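Local coordinates for protein cephalosporin acylase (Bacillus halodurans, PDB 2NLZ) that probably acts as an N-terminal nucleophile hydrolase of the gamma-glutamyltranspeptidase family, and is named as a cephalosporin acylase, at residues D[192-195]-D[196-199]. The protein carries 1 engineered substitution. Sequence-based numbering, arbitrary orientation.
Sequences APRV and GEVW
Two hydrogen bonds tie R194 to E197. The backbone N of E197 donates to O of R194 at 3.2 Å. In return, the backbone N of R194 donates to OE2 of E197 at 2.8 Å. This second bond is nearly straight, 171° at the hydrogen, but the donor meets the oxygen from above the carboxylate plane. CG of E197 lies anti to its own N (chi1 -161°), and the extended chain carries the carboxylate back to R194 across the turn. The same OE2 forms a salt bridge with R191. An alanine at E197 would probably leave the N of R194 without this acceptor and R191 without this salt bridge. The guanidinium of R194 is poorly ordered and aims no N-H at OE2 of E197; only the opposite charges are near each other. R194 to E197 is a type II beta turn with V195 and G196 at its corners. G196 has a positive phi (86°), where a side chain would be jammed against the carbonyl O of V195. The turn leads into strand 198-199, which pairs antiparallel with strand 153-154. Between the two segments the apolar contact is P193 alongside W199, CG of P193 lying 4.1 Å from CD1 of W199. W199 also meets W163 of helix 157-173 edge-to-face, and its NE1 is hydrogen-bonded to O of T185.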
loop_
_atom_site.group_PDB
_atom_site.type_symbol
_atom_site.label_atom_id
_atom_site.label_comp_id
_atom_site.label_asym_id
_atom_site.label_seq_id
_atom_site.Cartn_x
_atom_site.Cartn_y
_atom_site.Cartn_z
ATOM N N ALA D 192 -3.623 -4.805 -36.924
ATOM C CA ALA D 192 -2.468 -5.179 -36.118
ATOM C C ALA D 192 -2.732 -6.522 -35.431
ATOM O O ALA D 192 -3.861 -6.776 -35.011
ATOM C CB ALA D 192 -2.167 -4.101 -35.096
ATOM N N PRO D 193 -1.694 -7.376 -35.309
ATOM C CA PRO D 193 -1.776 -8.707 -34.687
ATOM C C PRO D 193 -2.448 -8.708 -33.321
ATOM O O PRO D 193 -2.189 -7.824 -32.513
ATOM C CB PRO D 193 -0.313 -9.100 -34.510
ATOM C CG PRO D 193 0.412 -8.349 -35.546
ATOM C CD PRO D 193 -0.331 -7.078 -35.782
ATOM N N ARG D 194 -3.305 -9.694 -33.076
ATOM C CA ARG D 194 -3.997 -9.813 -31.792
ATOM C C ARG D 194 -3.104 -10.555 -30.810
ATOM O O ARG D 194 -2.065 -11.084 -31.193
ATOM C CB ARG D 194 -5.331 -10.563 -31.941
ATOM C CG ARG D 194 -6.242 -10.039 -33.033
ATOM C CD ARG D 194 -7.582 -10.768 -33.065
ATOM N NE ARG D 194 -8.342 -10.443 -34.275
ATOM C CZ ARG D 194 -9.049 -9.327 -34.460
ATOM N NH1 ARG D 194 -9.117 -8.395 -33.515
ATOM N NH2 ARG D 194 -9.693 -9.136 -35.603
ATOM N N VAL D 195 -3.509 -10.589 -29.548
ATOM C CA VAL D 195 -2.808 -11.370 -28.544
ATOM C C VAL D 195 -2.863 -12.849 -28.917
ATOM O O VAL D 195 -3.930 -13.382 -29.214
ATOM C CB VAL D 195 -3.445 -11.198 -27.158
ATOM C CG1 VAL D 195 -2.546 -11.778 -26.090
ATOM C CG2 VAL D 195 -3.741 -9.732 -26.884
ATOM N N GLY D 196 -1.705 -13.502 -28.924
ATOM C CA GLY D 196 -1.625 -14.929 -29.210
ATOM C C GLY D 196 -1.528 -15.263 -30.684
ATOM O O GLY D 196 -1.257 -16.411 -31.050
ATOM N N GLU D 197 -1.755 -14.264 -31.532
ATOM C CA GLU D 197 -1.678 -14.441 -32.973
ATOM C C GLU D 197 -0.207 -14.484 -33.380
ATOM O O GLU D 197 0.597 -13.712 -32.883
ATOM C CB GLU D 197 -2.418 -13.300 -33.676
ATOM C CG GLU D 197 -2.806 -13.564 -35.124
ATOM C CD GLU D 197 -3.424 -12.341 -35.792
ATOM O OE1 GLU D 197 -3.253 -12.171 -37.020
ATOM O OE2 GLU D 197 -4.082 -11.549 -35.087
ATOM N N VAL D 198 0.148 -15.419 -34.254
ATOM C CA VAL D 198 1.516 -15.520 -34.741
ATOM C C VAL D 198 1.756 -14.520 -35.863
ATOM O O VAL D 198 0.959 -14.408 -36.800
ATOM C CB VAL D 198 1.837 -16.939 -35.236
ATOM C CG1 VAL D 198 3.131 -16.957 -36.029
ATOM C CG2 VAL D 198 1.931 -17.897 -34.066
ATOM N N TRP D 199 2.850 -13.780 -35.754
ATOM C CA TRP D 199 3.253 -12.882 -36.820
ATOM C C TRP D 199 4.606 -13.336 -37.325
ATOM O O TRP D 199 5.450 -13.775 -36.543
ATOM C CB TRP D 199 3.313 -11.441 -36.319
ATOM C CG TRP D 199 3.815 -10.474 -37.331
ATOM C CD1 TRP D 199 3.089 -9.865 -38.307
ATOM C CD2 TRP D 199 5.163 -10.001 -37.478
ATOM N NE1 TRP D 199 3.897 -9.039 -39.051
ATOM C CE2 TRP D 199 5.175 -9.101 -38.562
ATOM C CE3 TRP D 199 6.358 -10.245 -36.795
ATOM C CZ2 TRP D 199 6.337 -8.445 -38.982
ATOM C CZ3 TRP D 199 7.509 -9.594 -37.211
ATOM C CH2 TRP D 199 7.489 -8.703 -38.296
#